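PDB 3P2H: AHL synthase, which probably makes N-acyl-homoserine lactone quorum-sensing signals from S-adenosyl-L-methionine and an acyl group delivered by acyl carrier protein. Local coordinates for residues M1-I15 with D48-A60. The protein carries 3 engineered substitutions. Numbering follows the deposited sequence.
Sequences MQTFVHEAGRLPAHI and DRDDTVYVLGRDA
Phe4 and Arg58, diagonal neighbours on one face of an antiparallel strand pair, pack ring against aliphatic chain where strands 2-6 and 53-58 approach to 4.6 Å between axes. Arg58 lays its extended chain over one face of the Phe4 ring, with CD 4.0 Å from the ring centroid in a CH-pi contact, while the guanidinium plane stands nearly perpendicular to the ring (87°). The cation itself is too distant for more than a weak attraction. Arg58 NE gives its proton to a water that also lies in the plane of the His6 ring, 2.8 Å from His6 NE2, so one water links two side chains of the same sheet face. His6 and Leu56 cross at about a right angle, Leu56 CG lying 4.0 Å from His6 CD2. Farther along this face, Leu11 CD1 lies 3.6 Å from Tyr54 CD2, the two side chains crossing obliquely, and the Tyr54 hydroxyl donates to Asp48. Val5 and Val55 lie side by side on the opposite face, where Met1 SD approaches Gly57 CA. Between the faces, Gln2, Phe4 and His6 each exchange two backbone hydrogen bonds with Arg58, Leu56 and Tyr54, respectively. Beyond the strands, Arg10 grips Asp50 side-on: Arg10 NE meets Asp50 OD1 at 2.9 Å from above the carboxylate plane, whereas Arg10 NH2 reaches the syn lone pair of Asp50 OD2 at 3.0 Å. The bend at chi3 (-55°) turns the guanidinium edge to the acid, though the two planes remain 41° apart. Strand 2-6 edges the mixed sheet of this autoinducer synthase, an acetyltransferase-clan family; 53-58 pairs next with 64-72. Helix 13-30 packs on Tyr54 and Leu56; Arg58 NH1 bonds Gly62 O and salt-bridges its Glu18. Helix 120-133 covers Thr3 and Val55 on the reverse.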
# COMPACT_ATOMS: atom_id res chain seq x y z
N MET A 1 13.57 8.12 7.12
CA MET A 1 12.82 8.89 6.08
C MET A 1 11.71 9.72 6.69
O MET A 1 11.39 9.60 7.88
CB MET A 1 12.22 7.92 5.06
CG MET A 1 11.25 6.93 5.67
SD MET A 1 10.05 6.36 4.48
CE MET A 1 10.95 5.00 3.70
N GLN A 2 11.12 10.58 5.87
CA GLN A 2 10.02 11.44 6.30
C GLN A 2 8.85 11.08 5.38
O GLN A 2 9.05 10.88 4.18
CB GLN A 2 10.42 12.91 6.13
CG GLN A 2 9.41 13.92 6.62
CD GLN A 2 10.05 15.23 7.05
OE1 GLN A 2 10.69 15.92 6.25
NE2 GLN A 2 9.89 15.58 8.33
N THR A 3 7.65 10.98 5.93
CA THR A 3 6.49 10.60 5.13
C THR A 3 5.56 11.76 4.80
O THR A 3 5.38 12.68 5.59
CB THR A 3 5.69 9.49 5.83
OG1 THR A 3 5.18 9.98 7.07
CG2 THR A 3 6.60 8.28 6.11
N PHE A 4 4.97 11.69 3.60
CA PHE A 4 4.06 12.71 3.11
C PHE A 4 2.80 12.05 2.57
O PHE A 4 2.87 11.26 1.63
CB PHE A 4 4.72 13.51 1.97
CG PHE A 4 5.98 14.20 2.37
CD1 PHE A 4 7.15 13.48 2.62
CD2 PHE A 4 6.00 15.59 2.53
CE1 PHE A 4 8.31 14.12 3.01
CE2 PHE A 4 7.17 16.24 2.93
CZ PHE A 4 8.32 15.51 3.17
N VAL A 5 1.66 12.38 3.17
CA VAL A 5 0.39 11.82 2.74
C VAL A 5 -0.38 12.84 1.90
O VAL A 5 -0.66 13.96 2.35
CB VAL A 5 -0.47 11.41 3.95
CG1 VAL A 5 -1.77 10.79 3.48
CG2 VAL A 5 0.30 10.42 4.81
N HIS A 6 -0.73 12.44 0.69
CA HIS A 6 -1.46 13.29 -0.24
C HIS A 6 -2.89 12.77 -0.37
O HIS A 6 -3.12 11.70 -0.92
CB HIS A 6 -0.78 13.27 -1.61
CG HIS A 6 0.64 13.75 -1.59
ND1 HIS A 6 0.99 15.06 -1.82
CD2 HIS A 6 1.80 13.09 -1.34
CE1 HIS A 6 2.30 15.20 -1.71
NE2 HIS A 6 2.82 14.01 -1.42
N GLU A 7 -3.85 13.53 0.17
CA GLU A 7 -5.26 13.13 0.11
C GLU A 7 -6.16 14.32 -0.23
O GLU A 7 -7.28 14.42 0.28
CB GLU A 7 -5.68 12.52 1.46
CG GLU A 7 -5.24 13.31 2.67
CD GLU A 7 -5.44 12.58 3.99
OE1 GLU A 7 -4.69 12.87 4.94
OE2 GLU A 7 -6.35 11.72 4.10
N ALA A 8 -5.69 15.18 -1.13
CA ALA A 8 -6.44 16.37 -1.53
C ALA A 8 -6.98 16.31 -2.96
O ALA A 8 -7.08 17.33 -3.63
CB ALA A 8 -5.55 17.61 -1.38
N GLY A 9 -7.34 15.12 -3.42
CA GLY A 9 -7.85 15.00 -4.78
C GLY A 9 -6.71 14.82 -5.76
O GLY A 9 -5.64 14.33 -5.39
N ARG A 10 -6.93 15.21 -7.01
CA ARG A 10 -5.90 15.06 -8.03
C ARG A 10 -4.52 15.59 -7.59
O ARG A 10 -4.38 16.74 -7.17
CB ARG A 10 -6.34 15.76 -9.32
CG ARG A 10 -5.43 15.53 -10.51
CD ARG A 10 -6.03 16.16 -11.76
NE ARG A 10 -7.38 15.67 -11.99
CZ ARG A 10 -8.19 16.12 -12.94
NH1 ARG A 10 -7.79 17.08 -13.76
NH2 ARG A 10 -9.41 15.61 -13.06
N LEU A 11 -3.51 14.73 -7.71
CA LEU A 11 -2.15 15.08 -7.34
C LEU A 11 -1.61 16.21 -8.19
O LEU A 11 -1.94 16.31 -9.37
CB LEU A 11 -1.21 13.88 -7.52
CG LEU A 11 -1.19 12.73 -6.52
CD1 LEU A 11 -0.23 11.65 -7.03
CD2 LEU A 11 -0.74 13.25 -5.16
N PRO A 12 -0.78 17.08 -7.60
CA PRO A 12 -0.25 18.15 -8.44
C PRO A 12 0.64 17.49 -9.49
O PRO A 12 1.27 16.47 -9.23
CB PRO A 12 0.52 19.02 -7.45
CG PRO A 12 0.88 18.07 -6.34
CD PRO A 12 -0.34 17.22 -6.20
N ALA A 13 0.67 18.06 -10.69
CA ALA A 13 1.45 17.52 -11.80
C ALA A 13 2.85 17.01 -11.46
O ALA A 13 3.20 15.88 -11.81
CB ALA A 13 1.54 18.56 -12.92
N HIS A 14 3.65 17.83 -10.79
CA HIS A 14 5.01 17.42 -10.47
C HIS A 14 5.10 16.22 -9.53
O HIS A 14 6.03 15.42 -9.65
CB HIS A 14 5.82 18.59 -9.89
CG HIS A 14 5.28 19.13 -8.60
ND1 HIS A 14 4.10 19.83 -8.52
CD2 HIS A 14 5.76 19.06 -7.34
CE1 HIS A 14 3.88 20.18 -7.27
NE2 HIS A 14 4.87 19.72 -6.53
N ILE A 15 4.14 16.08 -8.62
CA ILE A 15 4.14 14.95 -7.70
C ILE A 15 3.72 13.69 -8.45
O ILE A 15 4.26 12.61 -8.21
CB ILE A 15 3.15 15.18 -6.53
CG1 ILE A 15 3.57 16.42 -5.73
CG2 ILE A 15 3.11 13.96 -5.63
CD1 ILE A 15 4.95 16.33 -5.14
N ASP A 48 -5.49 4.53 -10.08
CA ASP A 48 -4.89 5.82 -9.77
C ASP A 48 -5.90 6.86 -10.24
O ASP A 48 -5.97 7.19 -11.42
CB ASP A 48 -3.56 5.97 -10.51
CG ASP A 48 -2.49 5.05 -9.96
OD1 ASP A 48 -2.19 5.16 -8.76
OD2 ASP A 48 -1.96 4.21 -10.72
N ARG A 49 -6.71 7.35 -9.30
CA ARG A 49 -7.77 8.30 -9.60
C ARG A 49 -7.64 9.57 -8.75
O ARG A 49 -6.81 9.64 -7.85
CB ARG A 49 -9.14 7.66 -9.31
CG ARG A 49 -9.28 6.24 -9.83
CD ARG A 49 -10.66 5.65 -9.50
NE ARG A 49 -10.95 5.66 -8.07
CZ ARG A 49 -11.10 4.57 -7.31
NH1 ARG A 49 -11.01 3.36 -7.85
NH2 ARG A 49 -11.36 4.70 -6.02
N ASP A 50 -8.49 10.55 -9.03
CA ASP A 50 -8.44 11.80 -8.28
C ASP A 50 -8.66 11.55 -6.79
O ASP A 50 -8.09 12.25 -5.95
CB ASP A 50 -9.51 12.78 -8.76
CG ASP A 50 -9.24 13.33 -10.15
OD1 ASP A 50 -8.10 13.19 -10.66
OD2 ASP A 50 -10.18 13.91 -10.73
N ASP A 51 -9.47 10.55 -6.47
CA ASP A 51 -9.78 10.24 -5.07
C ASP A 51 -8.79 9.30 -4.38
O ASP A 51 -8.89 9.06 -3.17
CB ASP A 51 -11.21 9.67 -4.97
CG ASP A 51 -11.35 8.30 -5.58
OD1 ASP A 51 -11.54 7.33 -4.82
OD2 ASP A 51 -11.26 8.18 -6.82
N THR A 52 -7.83 8.78 -5.13
CA THR A 52 -6.84 7.87 -4.57
C THR A 52 -5.98 8.59 -3.55
O THR A 52 -5.65 9.76 -3.73
CB THR A 52 -5.93 7.30 -5.67
OG1 THR A 52 -6.72 6.63 -6.66
CG2 THR A 52 -4.93 6.31 -5.09
N VAL A 53 -5.63 7.90 -2.47
CA VAL A 53 -4.80 8.49 -1.42
C VAL A 53 -3.39 7.92 -1.58
O VAL A 53 -3.23 6.73 -1.82
CB VAL A 53 -5.33 8.16 -0.01
CG1 VAL A 53 -4.38 8.68 1.06
CG2 VAL A 53 -6.71 8.77 0.17
N TYR A 54 -2.38 8.78 -1.47
CA TYR A 54 -0.99 8.34 -1.62
C TYR A 54 -0.08 8.73 -0.46
O TYR A 54 -0.23 9.78 0.15
CB TYR A 54 -0.38 8.92 -2.89
CG TYR A 54 -1.05 8.51 -4.18
CD1 TYR A 54 -0.84 7.24 -4.72
CD2 TYR A 54 -1.89 9.39 -4.85
CE1 TYR A 54 -1.46 6.86 -5.91
CE2 TYR A 54 -2.51 9.03 -6.04
CZ TYR A 54 -2.29 7.77 -6.57
OH TYR A 54 -2.91 7.42 -7.74
N VAL A 55 0.88 7.85 -0.19
CA VAL A 55 1.87 8.09 0.84
C VAL A 55 3.22 8.05 0.13
O VAL A 55 3.49 7.11 -0.61
CB VAL A 55 1.85 6.99 1.93
CG1 VAL A 55 2.93 7.28 2.98
CG2 VAL A 55 0.47 6.91 2.57
N LEU A 56 4.04 9.07 0.34
CA LEU A 56 5.37 9.10 -0.27
C LEU A 56 6.40 9.28 0.84
O LEU A 56 6.20 10.06 1.76
CB LEU A 56 5.53 10.27 -1.25
CG LEU A 56 4.58 10.45 -2.44
CD1 LEU A 56 5.24 11.37 -3.46
CD2 LEU A 56 4.27 9.12 -3.08
N GLY A 57 7.49 8.53 0.76
CA GLY A 57 8.54 8.66 1.75
C GLY A 57 9.68 9.35 1.03
O GLY A 57 9.94 9.03 -0.12
N ARG A 58 10.34 10.30 1.68
CA ARG A 58 11.45 11.02 1.05
C ARG A 58 12.70 10.96 1.93
O ARG A 58 12.61 11.06 3.15
CB ARG A 58 11.07 12.48 0.79
CG ARG A 58 9.97 12.66 -0.26
CD ARG A 58 9.53 14.11 -0.38
NE ARG A 58 8.49 14.32 -1.38
CZ ARG A 58 8.70 14.41 -2.69
NH1 ARG A 58 9.92 14.30 -3.19
NH2 ARG A 58 7.68 14.62 -3.51
N ASP A 59 13.87 10.81 1.30
CA ASP A 59 15.12 10.71 2.04
C ASP A 59 15.69 12.08 2.41
O ASP A 59 15.06 13.11 2.16
CB ASP A 59 16.16 9.90 1.24
CG ASP A 59 16.58 10.59 -0.05
OD1 ASP A 59 17.16 9.89 -0.91
OD2 ASP A 59 16.37 11.81 -0.23
N ALA A 60 16.88 12.08 2.99
CA ALA A 60 17.52 13.33 3.40
C ALA A 60 17.67 14.33 2.26
O ALA A 60 17.82 15.52 2.51
CB ALA A 60 18.90 13.03 4.03
O HOH W 1 5.54 14.60 -1.45
O HOH W 2 -3.47 12.26 -3.45
O HOH W 3 -5.03 11.47 -6.43
O HOH W 4 -7.07 12.40 -2.83